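Local structure of laccase (Botrytis aclada, 3SQR) at residues L382-Y387 against F491-P496; S388-Q393 against V449-E454; N407-L412 against E433-A438; V475-D480 against G508-A513. The protein oxidises phenolic compounds at a type 1 copper and probably reduces dioxygen to water at a cluster of further coppers, serving lignin breakdown. All blocks are in the same frame, centred on the assembly; numbering follows the deposited sequence.

Contact 1. Residues L382-Y387 against F491-P496; sequences LDVGGY and FNLVNP
L382 meets N495 through its backbone: L382 N donates to N495 OD1 at 3.1 Å, approaching from above the plane of the amide carbonyl, while N495 ND2 turns to P378 O. CG of N495 stands anti to its own backbone N (chi1 -160°), which lays the amide along the L382 main chain. At D383 the side chain comes from the other partner: N495 N reaches D383 OD1 at 2.9 Å on the anti side of the carboxylate, in a bent bond of 137°. The same D383 OD1 lies 3.5 Å from CG1 of V494. V384 N then makes the straight bond of the contact, 2.8 Å to L493 O in the carbonyl plane. Two loops are thus joined at one end of the C-terminal cupredoxin domain: 382-387 leads into strand 387-398, and the loop 491-496 runs towards strand 498-499. The V384 side chain points at the other loop and crosses that of L493 at about a right angle, V384 CG1 lying 3.9 Å from L493 CD2. Beyond the two glycines, Y387 extends its ring past L493, whose CD1 sits at the ring edge, 4.1 Å from Y387 CE2. Y387 OH ends 3.5 Å from CD2 of F491, a ring that also packs on V450 and V475.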
loop_
_atom_site.group_PDB
_atom_site.type_symbol
_atom_site.label_atom_id
_atom_site.label_comp_id
_atom_site.label_asym_id
_atom_site.label_seq_id
_atom_site.Cartn_x
_atom_site.Cartn_y
_atom_site.Cartn_z
ATOM N N LEU A 382 -21.578 6.565 -2.934
ATOM C CA LEU A 382 -21.971 5.428 -3.773
ATOM C C LEU A 382 -22.494 4.342 -2.895
ATOM O O LEU A 382 -22.024 4.139 -1.733
ATOM C CB LEU A 382 -20.753 4.919 -4.585
ATOM C CG LEU A 382 -20.081 5.913 -5.559
ATOM C CD1 LEU A 382 -18.804 5.241 -6.077
ATOM C CD2 LEU A 382 -20.999 6.307 -6.688
ATOM N N ASP A 383 -23.422 3.585 -3.459
ATOM C CA ASP A 383 -24.031 2.469 -2.775
ATOM C C ASP A 383 -23.759 1.145 -3.405
ATOM O O ASP A 383 -23.572 1.033 -4.617
ATOM C CB ASP A 383 -25.560 2.645 -2.716
ATOM C CG ASP A 383 -25.970 3.887 -1.948
ATOM O OD1 ASP A 383 -25.187 4.468 -1.163
ATOM O OD2 ASP A 383 -27.128 4.297 -2.124
ATOM N N VAL A 384 -23.765 0.122 -2.563
ATOM C CA VAL A 384 -23.479 -1.224 -2.963
ATOM C C VAL A 384 -24.842 -1.761 -3.380
ATOM O O VAL A 384 -25.788 -1.660 -2.621
ATOM C CB VAL A 384 -22.914 -2.066 -1.801
ATOM C CG1 VAL A 384 -22.765 -3.577 -2.185
ATOM C CG2 VAL A 384 -21.547 -1.477 -1.339
ATOM N N GLY A 385 -24.904 -2.294 -4.584
ATOM C CA GLY A 385 -26.135 -2.817 -5.133
ATOM C C GLY A 385 -26.306 -4.274 -4.793
ATOM O O GLY A 385 -25.686 -4.814 -3.853
ATOM N N GLY A 386 -27.122 -4.961 -5.586
ATOM C CA GLY A 386 -27.338 -6.385 -5.344
ATOM C C GLY A 386 -26.073 -7.198 -5.438
ATOM O O GLY A 386 -25.275 -7.022 -6.354
ATOM N N TYR A 387 -25.884 -8.140 -4.518
ATOM C CA TYR A 387 -24.644 -8.875 -4.493
ATOM C C TYR A 387 -24.713 -10.390 -4.323
ATOM O O TYR A 387 -25.739 -10.966 -3.864
ATOM C CB TYR A 387 -23.753 -8.241 -3.399
ATOM C CG TYR A 387 -24.246 -8.438 -1.997
ATOM C CD1 TYR A 387 -24.005 -9.616 -1.299
ATOM C CD2 TYR A 387 -24.970 -7.429 -1.355
ATOM C CE1 TYR A 387 -24.472 -9.784 0.022
ATOM C CE2 TYR A 387 -25.435 -7.570 -0.068
ATOM C CZ TYR A 387 -25.202 -8.747 0.631
ATOM O OH TYR A 387 -25.699 -8.848 1.930
ATOM N N PHE A 491 -24.699 -5.291 7.440
ATOM C CA PHE A 491 -23.851 -4.586 6.450
ATOM C C PHE A 491 -24.372 -3.202 6.173
ATOM O O PHE A 491 -25.609 -2.992 6.053
ATOM C CB PHE A 491 -23.861 -5.322 5.115
ATOM C CG PHE A 491 -23.173 -6.621 5.117
ATOM C CD1 PHE A 491 -22.345 -7.014 6.193
ATOM C CD2 PHE A 491 -23.282 -7.468 4.012
ATOM C CE1 PHE A 491 -21.697 -8.192 6.161
ATOM C CE2 PHE A 491 -22.612 -8.657 3.992
ATOM C CZ PHE A 491 -21.830 -9.037 5.086
ATOM N N ASN A 492 -23.460 -2.241 6.051
ATOM C CA ASN A 492 -23.811 -0.927 5.593
ATOM C C ASN A 492 -23.543 -0.835 4.096
ATOM O O ASN A 492 -22.394 -0.833 3.653
ATOM C CB ASN A 492 -23.024 0.112 6.361
ATOM C CG ASN A 492 -23.263 1.539 5.900
ATOM O OD1 ASN A 492 -22.440 2.410 6.202
ATOM N ND2 ASN A 492 -24.380 1.807 5.215
ATOM N N LEU A 493 -24.623 -0.727 3.313
ATOM C CA LEU A 493 -24.524 -0.672 1.856
ATOM C C LEU A 493 -24.660 0.716 1.270
ATOM O O LEU A 493 -24.467 0.907 0.062
ATOM C CB LEU A 493 -25.571 -1.625 1.230
ATOM C CG LEU A 493 -25.533 -3.064 1.733
ATOM C CD1 LEU A 493 -26.735 -3.865 1.162
ATOM C CD2 LEU A 493 -24.231 -3.827 1.401
ATOM N N VAL A 494 -24.918 1.677 2.129
ATOM C CA VAL A 494 -25.168 3.042 1.752
ATOM C C VAL A 494 -23.986 3.938 2.067
ATOM O O VAL A 494 -23.721 4.318 3.253
ATOM C CB VAL A 494 -26.393 3.645 2.489
ATOM C CG1 VAL A 494 -26.609 5.030 1.985
ATOM C CG2 VAL A 494 -27.626 2.757 2.214
ATOM N N ASN A 495 -23.279 4.258 1.005
ATOM C CA ASN A 495 -22.035 4.997 1.088
ATOM C C ASN A 495 -21.143 4.610 2.292
ATOM O O ASN A 495 -20.759 5.485 3.062
ATOM C CB ASN A 495 -22.267 6.505 1.093
ATOM C CG ASN A 495 -21.043 7.270 0.699
ATOM O OD1 ASN A 495 -20.251 6.781 -0.138
ATOM N ND2 ASN A 495 -20.862 8.471 1.270
ATOM N N PRO A 496 -20.774 3.335 2.406
ATOM C CA PRO A 496 -19.840 2.969 3.456
ATOM C C PRO A 496 -18.419 3.440 3.090
ATOM O O PRO A 496 -18.208 3.973 2.018
ATOM C CB PRO A 496 -19.912 1.474 3.463
ATOM C CG PRO A 496 -20.190 1.146 2.047
ATOM C CD PRO A 496 -21.094 2.185 1.562
#

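Contact 2. Residues S388-Q393 against V449-E454; sequences SLVDEQ and VVYVIE. With NAG (2-acetamido-2-deoxy-beta-D-glucopyranose), chain I.
Strands 388-393 and 449-454 run parallel, their axes 4.7 Å apart at closest approach and 17° from parallel, joined by five backbone hydrogen bonds from V450 N to S388 O through E454 N to E392 O. They are neighbours in one sheet of the C-terminal cupredoxin domain, the Greek-key beta sandwich of multicopper oxidases, and strand 509-515 flanks 448-455 on its other side. On the face of V390, E392, V449 and Y451, the tyrosine CG lies anti to its backbone N (chi1 176°), which lays the ring alongside the first strand. CG1 of V390 touches the ring edge at Y451 CD1, 3.8 Å away. Further out, Y451 OH donates to E392 OE1 at 2.7 Å, on the anti lone pair; the oxygen lies in the ring plane while the carboxylate is turned 65° from it. F540 packs edge-to-face with the Y451 ring. The other face begins with L389, whose CD1 rests 4.0 Å from CG2 of V452, and then turns acidic. D391 and E454 meet at about a right angle with D391 OD1 only 2.5 Å from E454 OE2, so close that one of the two acids probably holds a proton. Q393 lies beside E454 and gives OE2 a weak hydrogen bond from NE2. Outside the strand pair, N2 of the N-acetylglucosamine carried by N407 donates to D391 O at 2.6 Å.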
loop_
_atom_site.group_PDB
_atom_site.type_symbol
_atom_site.label_atom_id
_atom_site.label_comp_id
_atom_site.label_asym_id
_atom_site.label_seq_id
_atom_site.Cartn_x
_atom_site.Cartn_y
_atom_site.Cartn_z
ATOM N N SER A 388 -23.633 -11.067 -4.688
ATOM C CA SER A 388 -23.395 -12.430 -4.247
ATOM C C SER A 388 -22.337 -12.362 -3.133
ATOM O O SER A 388 -21.479 -11.482 -3.167
ATOM C CB SER A 388 -22.890 -13.316 -5.367
ATOM O OG SER A 388 -21.524 -13.072 -5.634
ATOM N N LEU A 389 -22.477 -13.227 -2.139
ATOM C CA LEU A 389 -21.580 -13.224 -0.996
ATOM C C LEU A 389 -20.565 -14.347 -1.100
ATOM O O LEU A 389 -20.886 -15.505 -1.337
ATOM C CB LEU A 389 -22.382 -13.336 0.289
ATOM C CG LEU A 389 -21.494 -13.013 1.512
ATOM C CD1 LEU A 389 -22.231 -12.204 2.555
ATOM C CD2 LEU A 389 -20.867 -14.276 2.027
ATOM N N VAL A 390 -19.298 -14.026 -0.932
ATOM C CA VAL A 390 -18.280 -15.039 -0.925
ATOM C C VAL A 390 -17.647 -14.968 0.445
ATOM O O VAL A 390 -17.316 -13.897 0.900
ATOM C CB VAL A 390 -17.221 -14.793 -2.000
ATOM C CG1 VAL A 390 -15.989 -15.632 -1.764
ATOM C CG2 VAL A 390 -17.813 -15.059 -3.418
ATOM N N ASP A 391 -17.474 -16.119 1.081
ATOM C CA ASP A 391 -16.952 -16.151 2.438
ATOM C C ASP A 391 -15.673 -16.945 2.418
ATOM O O ASP A 391 -15.584 -18.042 1.842
ATOM C CB ASP A 391 -17.954 -16.777 3.450
ATOM C CG ASP A 391 -17.303 -16.999 4.851
ATOM O OD1 ASP A 391 -17.201 -16.022 5.580
ATOM O OD2 ASP A 391 -16.859 -18.124 5.167
ATOM N N GLU A 392 -14.643 -16.391 3.046
ATOM C CA GLU A 392 -13.398 -17.075 3.188
ATOM C C GLU A 392 -12.848 -16.849 4.598
ATOM O O GLU A 392 -13.148 -15.861 5.250
ATOM C CB GLU A 392 -12.420 -16.648 2.105
ATOM C CG GLU A 392 -12.859 -17.231 0.714
ATOM C CD GLU A 392 -11.761 -17.358 -0.225
ATOM O OE1 GLU A 392 -10.968 -16.388 -0.351
ATOM O OE2 GLU A 392 -11.712 -18.417 -0.884
ATOM N N GLN A 393 -12.066 -17.818 5.017
ATOM C CA GLN A 393 -11.622 -17.925 6.394
ATOM C C GLN A 393 -10.146 -18.095 6.485
ATOM O O GLN A 393 -9.549 -19.008 5.906
ATOM C CB GLN A 393 -12.335 -19.092 7.088
ATOM C CG GLN A 393 -13.844 -18.985 6.972
ATOM C CD GLN A 393 -14.543 -20.180 7.580
ATOM O OE1 GLN A 393 -13.986 -21.262 7.660
ATOM N NE2 GLN A 393 -15.735 -19.980 8.014
ATOM N N VAL A 449 -20.137 -8.076 -5.657
ATOM C CA VAL A 449 -19.716 -9.119 -4.758
ATOM C C VAL A 449 -19.451 -8.524 -3.385
ATOM O O VAL A 449 -18.910 -7.428 -3.316
ATOM C CB VAL A 449 -18.478 -9.885 -5.261
ATOM C CG1 VAL A 449 -17.308 -8.961 -5.566
ATOM C CG2 VAL A 449 -18.070 -10.912 -4.217
ATOM N N VAL A 450 -19.936 -9.192 -2.336
ATOM C CA VAL A 450 -19.484 -8.932 -0.956
ATOM C C VAL A 450 -18.571 -10.094 -0.595
ATOM O O VAL A 450 -18.915 -11.291 -0.693
ATOM C CB VAL A 450 -20.581 -8.784 0.057
ATOM C CG1 VAL A 450 -19.982 -8.794 1.514
ATOM C CG2 VAL A 450 -21.358 -7.533 -0.177
ATOM N N TYR A 451 -17.335 -9.738 -0.271
ATOM C CA TYR A 451 -16.337 -10.700 0.073
ATOM C C TYR A 451 -16.120 -10.542 1.560
ATOM O O TYR A 451 -15.808 -9.439 2.060
ATOM C CB TYR A 451 -15.026 -10.434 -0.678
ATOM C CG TYR A 451 -13.919 -11.349 -0.302
ATOM C CD1 TYR A 451 -13.905 -12.672 -0.705
ATOM C CD2 TYR A 451 -12.830 -10.889 0.445
ATOM C CE1 TYR A 451 -12.868 -13.497 -0.384
ATOM C CE2 TYR A 451 -11.804 -11.731 0.781
ATOM C CZ TYR A 451 -11.817 -13.030 0.362
ATOM O OH TYR A 451 -10.771 -13.861 0.710
ATOM N N VAL A 452 -16.358 -11.625 2.284
ATOM C CA VAL A 452 -16.207 -11.620 3.739
ATOM C C VAL A 452 -14.979 -12.456 4.040
ATOM O O VAL A 452 -14.905 -13.598 3.695
ATOM C CB VAL A 452 -17.446 -12.235 4.506
ATOM C CG1 VAL A 452 -17.150 -12.254 6.024
ATOM C CG2 VAL A 452 -18.707 -11.397 4.317
ATOM N N ILE A 453 -14.021 -11.862 4.731
ATOM C CA ILE A 453 -12.864 -12.597 5.118
ATOM C C ILE A 453 -12.860 -12.591 6.653
ATOM O O ILE A 453 -13.021 -11.558 7.298
ATOM C CB ILE A 453 -11.558 -12.019 4.527
ATOM C CG1 ILE A 453 -10.381 -12.911 4.941
ATOM C CG2 ILE A 453 -11.404 -10.528 4.861
ATOM C CD1 ILE A 453 -9.099 -12.660 4.157
ATOM N N GLU A 454 -12.777 -13.789 7.185
ATOM C CA GLU A 454 -12.864 -14.054 8.606
ATOM C C GLU A 454 -11.548 -14.428 9.170
ATOM O O GLU A 454 -10.795 -15.229 8.600
ATOM C CB GLU A 454 -13.797 -15.236 8.851
ATOM C CG GLU A 454 -15.185 -15.036 8.376
ATOM C CD GLU A 454 -16.021 -16.237 8.774
ATOM O OE1 GLU A 454 -15.977 -16.596 9.972
ATOM O OE2 GLU A 454 -16.663 -16.815 7.869
HETATM C C1 NAG I . -14.756 -21.287 2.729
HETATM C C2 NAG I . -15.853 -21.248 1.673
HETATM C C3 NAG I . -17.170 -20.895 2.345
HETATM C C4 NAG I . -17.457 -21.844 3.492
HETATM C C5 NAG I . -16.307 -21.730 4.492
HETATM C C6 NAG I . -16.533 -22.624 5.724
HETATM C C7 NAG I . -15.266 -20.649 -0.658
HETATM C C8 NAG I . -15.063 -19.568 -1.694
HETATM N N2 NAG I . -15.607 -20.287 0.568
HETATM O O3 NAG I . -18.155 -21.001 1.355
HETATM O O4 NAG I . -18.648 -21.435 4.128
HETATM O O5 NAG I . -15.152 -22.161 3.788
HETATM O O6 NAG I . -16.635 -23.950 5.250
HETATM O O7 NAG I . -15.103 -21.818 -0.990
#

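Contact 3. Residues N407-L412 against E433-A438; sequences NSSSLL and EYNVVA. With NAG (2-acetamido-2-deoxy-beta-D-glucopyranose), chain I.
S409 and N435 are joined by two hydrogen bonds that use both ends of the asparagine amide. The S409 hydroxyl OG donates to N435 OD1 at 2.6 Å, in the carbonyl plane and on a lone pair; N435 ND2 donates to S409 O at 3.0 Å, standing well above that carbonyl's plane, and also reaches A537 O. Together they fix the rotation of the amide. The backbone adds L412 N to E433 O, 2.9 Å and nearly straight at 167°, with L411 CA making a CH...O contact to the same oxygen. One water bridges the two segments, donating to L412 O at 2.6 Å and to E433 OE2 at 2.9 Å. These bonds tie the loop after strand 402-406 to the residues leading into strand 436-439, and so connect the two sheets of the C-terminal cupredoxin sandwich. L411 turns CD1 against the backbone, 3.2 Å from Y434 O, and 3.9 Å from CB of N435. At the start of the loop, N407 carries an N-linked N-acetylglucosamine, ND2 bonded covalently to C1.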
loop_
_atom_site.group_PDB
_atom_site.type_symbol
_atom_site.label_atom_id
_atom_site.label_comp_id
_atom_site.label_asym_id
_atom_site.label_seq_id
_atom_site.Cartn_x
_atom_site.Cartn_y
_atom_site.Cartn_z
ATOM N N ASN A 407 -9.378 -20.610 3.439
ATOM C CA ASN A 407 -10.100 -21.863 3.313
ATOM C C ASN A 407 -9.179 -23.014 3.093
ATOM O O ASN A 407 -9.286 -23.770 2.119
ATOM C CB ASN A 407 -11.112 -21.728 2.192
ATOM C CG ASN A 407 -12.363 -21.150 2.680
ATOM O OD1 ASN A 407 -12.358 -20.182 3.415
ATOM N ND2 ASN A 407 -13.473 -21.733 2.270
ATOM N N SER A 408 -8.245 -23.127 4.027
ATOM C CA SER A 408 -7.292 -24.225 4.104
ATOM C C SER A 408 -6.203 -24.252 3.121
ATOM O O SER A 408 -5.387 -25.155 3.189
ATOM C CB SER A 408 -8.011 -25.594 4.187
ATOM O OG SER A 408 -9.198 -25.435 4.971
ATOM N N SER A 409 -6.060 -23.229 2.265
ATOM C CA SER A 409 -5.026 -23.248 1.254
ATOM C C SER A 409 -4.131 -22.002 1.393
ATOM O O SER A 409 -4.610 -20.890 1.438
ATOM C CB SER A 409 -5.649 -23.271 -0.149
ATOM O OG SER A 409 -4.660 -23.136 -1.128
ATOM N N SER A 410 -2.843 -22.197 1.421
ATOM C CA SER A 410 -1.907 -21.053 1.434
ATOM C C SER A 410 -1.480 -20.709 0.019
ATOM O O SER A 410 -1.087 -21.586 -0.759
ATOM C CB SER A 410 -0.700 -21.416 2.273
ATOM O OG SER A 410 0.125 -20.304 2.529
ATOM N N LEU A 411 -1.522 -19.422 -0.337
ATOM C CA LEU A 411 -1.137 -18.996 -1.689
ATOM C C LEU A 411 0.309 -19.269 -1.980
ATOM O O LEU A 411 1.218 -18.937 -1.187
ATOM C CB LEU A 411 -1.444 -17.486 -1.927
ATOM C CG LEU A 411 -1.365 -17.033 -3.388
ATOM C CD1 LEU A 411 -2.753 -16.830 -3.963
ATOM C CD2 LEU A 411 -0.535 -15.743 -3.442
ATOM N N LEU A 412 0.509 -19.925 -3.116
ATOM C CA LEU A 412 1.810 -20.200 -3.639
ATOM C C LEU A 412 1.728 -20.197 -5.165
ATOM O O LEU A 412 1.053 -21.032 -5.813
ATOM C CB LEU A 412 2.330 -21.516 -3.070
ATOM C CG LEU A 412 3.601 -22.116 -3.636
ATOM C CD1 LEU A 412 4.699 -21.131 -3.399
ATOM C CD2 LEU A 412 3.811 -23.454 -2.931
ATOM N N GLU A 433 -3.590 -23.910 -4.996
ATOM C CA GLU A 433 -2.785 -22.953 -4.219
ATOM C C GLU A 433 -2.708 -21.568 -4.838
ATOM O O GLU A 433 -2.068 -20.682 -4.284
ATOM C CB GLU A 433 -1.410 -23.522 -3.982
ATOM C CG GLU A 433 -0.579 -23.695 -5.223
ATOM C CD GLU A 433 -0.783 -25.039 -6.044
ATOM O OE1 GLU A 433 -1.730 -25.876 -5.839
ATOM O OE2 GLU A 433 0.064 -25.193 -6.935
ATOM N N TYR A 434 -3.354 -21.362 -5.983
ATOM C CA TYR A 434 -3.523 -20.039 -6.520
ATOM C C TYR A 434 -4.675 -19.340 -5.804
ATOM O O TYR A 434 -4.888 -18.129 -6.031
ATOM C CB TYR A 434 -3.729 -20.112 -8.060
ATOM C CG TYR A 434 -2.454 -20.054 -8.839
ATOM C CD1 TYR A 434 -1.356 -20.816 -8.471
ATOM C CD2 TYR A 434 -2.299 -19.209 -9.953
ATOM C CE1 TYR A 434 -0.238 -20.764 -9.142
ATOM C CE2 TYR A 434 -1.144 -19.135 -10.610
ATOM C CZ TYR A 434 -0.094 -19.955 -10.221
ATOM O OH TYR A 434 1.143 -19.962 -10.881
ATOM N N ASN A 435 -5.450 -20.061 -4.962
ATOM C CA ASN A 435 -6.556 -19.487 -4.214
ATOM C C ASN A 435 -7.511 -18.619 -5.054
ATOM O O ASN A 435 -7.980 -17.527 -4.634
ATOM C CB ASN A 435 -6.017 -18.741 -3.006
ATOM C CG ASN A 435 -5.438 -19.660 -1.990
ATOM O OD1 ASN A 435 -5.449 -20.886 -2.173
ATOM N ND2 ASN A 435 -4.948 -19.101 -0.894
ATOM N N VAL A 436 -7.906 -19.145 -6.217
ATOM C CA VAL A 436 -8.747 -18.386 -7.141
ATOM C C VAL A 436 -10.191 -18.434 -6.703
ATOM O O VAL A 436 -10.757 -19.497 -6.470
ATOM C CB VAL A 436 -8.618 -18.822 -8.633
ATOM C CG1 VAL A 436 -9.690 -18.145 -9.478
ATOM C CG2 VAL A 436 -7.250 -18.512 -9.140
ATOM N N VAL A 437 -10.813 -17.282 -6.608
ATOM C CA VAL A 437 -12.251 -17.215 -6.557
ATOM C C VAL A 437 -12.685 -16.640 -7.899
ATOM O O VAL A 437 -12.288 -15.523 -8.284
ATOM C CB VAL A 437 -12.743 -16.293 -5.472
ATOM C CG1 VAL A 437 -14.235 -16.054 -5.580
ATOM C CG2 VAL A 437 -12.341 -16.798 -4.082
ATOM N N ALA A 438 -13.547 -17.370 -8.594
ATOM C CA ALA A 438 -14.071 -16.899 -9.874
ATOM C C ALA A 438 -15.262 -15.996 -9.630
ATOM O O ALA A 438 -16.145 -16.326 -8.845
ATOM C CB ALA A 438 -14.492 -18.119 -10.817
HETATM C C1 NAG I . -14.756 -21.287 2.729
HETATM C C2 NAG I . -15.853 -21.248 1.673
HETATM C C3 NAG I . -17.170 -20.895 2.345
HETATM C C4 NAG I . -17.457 -21.844 3.492
HETATM C C5 NAG I . -16.307 -21.730 4.492
HETATM C C6 NAG I . -16.533 -22.624 5.724
HETATM C C7 NAG I . -15.266 -20.649 -0.658
HETATM C C8 NAG I . -15.063 -19.568 -1.694
HETATM N N2 NAG I . -15.607 -20.287 0.568
HETATM O O3 NAG I . -18.155 -21.001 1.355
HETATM O O4 NAG I . -18.648 -21.435 4.128
HETATM O O5 NAG I . -15.152 -22.161 3.788
HETATM O O6 NAG I . -16.635 -23.950 5.250
HETATM O O7 NAG I . -15.103 -21.818 -0.990
HETATM O O HOH W 1 1.855 -22.949 -7.336
#

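Contact 4. Residues V475-D480 against G508-A513; sequences VAQETD and GYLAIA
The Y509 ring carries E478 on one face: E478 CB sits 3.9 Å from the ring centroid, 26° off the normal, in a CH-pi contact offset toward the rim. CG of E478 comes 3.5 Å from Y509 OH. At the ring edge, near its plane, D480 O approaches Y509 CD1 to 3.3 Å, and CB of A476 lies obliquely by CE2. F482 packs edge-to-face with this ring. With chi1 at 66°, Y509 CG stands between its backbone N and carbonyl carbon, and the ring is thereby swung across the neighbouring strand, side by side with E478. The strands are antiparallel neighbours in the C-terminal cupredoxin domain. E478 and Y509 form a hydrogen-bonded pair, E478 N donating to Y509 O at 3.0 Å and 178°, with Y509 N answering to E478 O. A476 and A511 form the next such pair: A511 N to A476 O is the shorter bond at 2.8 Å, and A476 N reaches A511 O in the carbonyl plane, on a lone pair. V475 N also gives A511 O a weak bond, so V475 and A476 share one opposing residue in a classic beta bulge, where the chain turns a corner. The methyls close in, V475 CG2 lying 3.6 Å from CB of A511 and V475 CG1 3.8 Å from CB of A513. On the sheet's other face, Q477 runs beside L510 and sends NE2 to A503 O and D370.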
loop_
_atom_site.group_PDB
_atom_site.type_symbol
_atom_site.label_atom_id
_atom_site.label_comp_id
_atom_site.label_asym_id
_atom_site.label_seq_id
_atom_site.Cartn_x
_atom_site.Cartn_y
_atom_site.Cartn_z
ATOM N N VAL A 475 -18.418 -2.745 3.967
ATOM C CA VAL A 475 -19.805 -2.933 4.426
ATOM C C VAL A 475 -19.872 -3.379 5.911
ATOM O O VAL A 475 -20.853 -3.135 6.619
ATOM C CB VAL A 475 -20.620 -3.763 3.480
ATOM C CG1 VAL A 475 -20.550 -3.049 2.026
ATOM C CG2 VAL A 475 -20.259 -5.233 3.427
ATOM N N ALA A 476 -18.783 -3.940 6.390
ATOM C CA ALA A 476 -18.647 -4.321 7.805
ATOM C C ALA A 476 -17.171 -4.506 8.130
ATOM O O ALA A 476 -16.410 -5.124 7.389
ATOM C CB ALA A 476 -19.388 -5.641 8.078
ATOM N N GLN A 477 -16.777 -4.018 9.273
ATOM C CA GLN A 477 -15.417 -4.260 9.734
ATOM C C GLN A 477 -15.630 -4.448 11.238
ATOM O O GLN A 477 -15.797 -3.487 11.991
ATOM C CB GLN A 477 -14.563 -3.059 9.377
ATOM C CG GLN A 477 -13.127 -3.198 9.832
ATOM C CD GLN A 477 -12.311 -2.007 9.557
ATOM O OE1 GLN A 477 -12.636 -0.892 9.940
ATOM N NE2 GLN A 477 -11.190 -2.235 8.844
ATOM N N GLU A 478 -15.726 -5.693 11.630
ATOM C CA GLU A 478 -16.289 -6.057 12.917
ATOM C C GLU A 478 -15.382 -6.944 13.711
ATOM O O GLU A 478 -14.824 -7.937 13.183
ATOM C CB GLU A 478 -17.614 -6.804 12.704
ATOM C CG GLU A 478 -18.673 -5.968 12.008
ATOM C CD GLU A 478 -19.225 -4.838 12.837
ATOM O OE1 GLU A 478 -19.278 -5.007 14.061
ATOM O OE2 GLU A 478 -19.601 -3.791 12.247
ATOM N N THR A 479 -15.334 -6.636 15.006
ATOM C CA THR A 479 -14.662 -7.478 15.992
ATOM C C THR A 479 -15.692 -8.407 16.616
ATOM O O THR A 479 -16.162 -8.189 17.727
ATOM C CB THR A 479 -13.978 -6.638 17.034
ATOM O OG1 THR A 479 -14.910 -5.700 17.610
ATOM C CG2 THR A 479 -12.875 -5.862 16.360
ATOM N N ASP A 480 -16.010 -9.426 15.844
ATOM C CA ASP A 480 -16.881 -10.505 16.292
ATOM C C ASP A 480 -16.829 -11.601 15.290
ATOM O O ASP A 480 -16.165 -11.502 14.236
ATOM C CB ASP A 480 -18.311 -10.003 16.553
ATOM C CG ASP A 480 -19.022 -10.794 17.714
ATOM O OD1 ASP A 480 -18.610 -11.924 18.118
ATOM O OD2 ASP A 480 -20.031 -10.275 18.195
ATOM N N GLY A 508 -11.961 -11.132 14.092
ATOM C CA GLY A 508 -13.211 -10.651 13.549
ATOM C C GLY A 508 -13.357 -10.920 12.084
ATOM O O GLY A 508 -12.861 -11.913 11.576
ATOM N N TYR A 509 -14.127 -10.075 11.421
ATOM C CA TYR A 509 -14.277 -10.206 9.968
ATOM C C TYR A 509 -14.361 -8.850 9.286
ATOM O O TYR A 509 -14.710 -7.828 9.847
ATOM C CB TYR A 509 -15.486 -11.102 9.639
ATOM C CG TYR A 509 -16.787 -10.500 10.039
ATOM C CD1 TYR A 509 -17.335 -10.721 11.297
ATOM C CD2 TYR A 509 -17.531 -9.737 9.120
ATOM C CE1 TYR A 509 -18.537 -10.153 11.648
ATOM C CE2 TYR A 509 -18.717 -9.177 9.468
ATOM C CZ TYR A 509 -19.223 -9.393 10.730
ATOM O OH TYR A 509 -20.445 -8.834 11.019
ATOM N N LEU A 510 -13.997 -8.878 8.016
ATOM C CA LEU A 510 -14.071 -7.748 7.161
ATOM C C LEU A 510 -14.922 -8.164 5.972
ATOM O O LEU A 510 -14.639 -9.176 5.344
ATOM C CB LEU A 510 -12.661 -7.389 6.727
ATOM C CG LEU A 510 -12.555 -6.338 5.639
ATOM C CD1 LEU A 510 -13.038 -4.934 6.155
ATOM C CD2 LEU A 510 -11.124 -6.280 5.055
ATOM N N ALA A 511 -15.969 -7.379 5.736
ATOM C CA ALA A 511 -16.854 -7.614 4.614
ATOM C C ALA A 511 -16.668 -6.425 3.685
ATOM O O ALA A 511 -16.994 -5.297 4.032
ATOM C CB ALA A 511 -18.332 -7.738 5.101
ATOM N N ILE A 512 -16.116 -6.717 2.508
ATOM C CA ILE A 512 -15.820 -5.709 1.499
ATOM C C ILE A 512 -16.584 -6.020 0.240
ATOM O O ILE A 512 -16.579 -7.142 -0.229
ATOM C CB ILE A 512 -14.285 -5.608 1.208
ATOM C CG1 ILE A 512 -13.686 -6.922 0.793
ATOM C CG2 ILE A 512 -13.536 -4.972 2.395
ATOM C CD1 ILE A 512 -12.289 -6.766 0.168
ATOM N N ALA A 513 -17.228 -5.019 -0.297
ATOM C CA ALA A 513 -17.987 -5.130 -1.532
ATOM C C ALA A 513 -17.253 -4.443 -2.671
ATOM O O ALA A 513 -16.627 -3.395 -2.491
ATOM C CB ALA A 513 -19.367 -4.462 -1.336
#

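From the N-terminal side, 382-387 comes first, and its partner 491-496 lies more than a hundred residues on, so contact 1 closes a long loop. Within it, 388-393 pairs with 449-454 in contact 2, and the shorter loop of contact 3 lies inside that one in turn. Contact 4 opens only after contact 2 has closed, and its segments alternate with those of contact 1. Contacts 2 and 4 share one sheet of the C-terminal domain, joined by Y451 N to I512 O. Contact 1 links loops at its end, F491 on A511 and N492 N to V475 O binding it to contact 4. Contact 3 connects this sheet to the one holding strand 436-439.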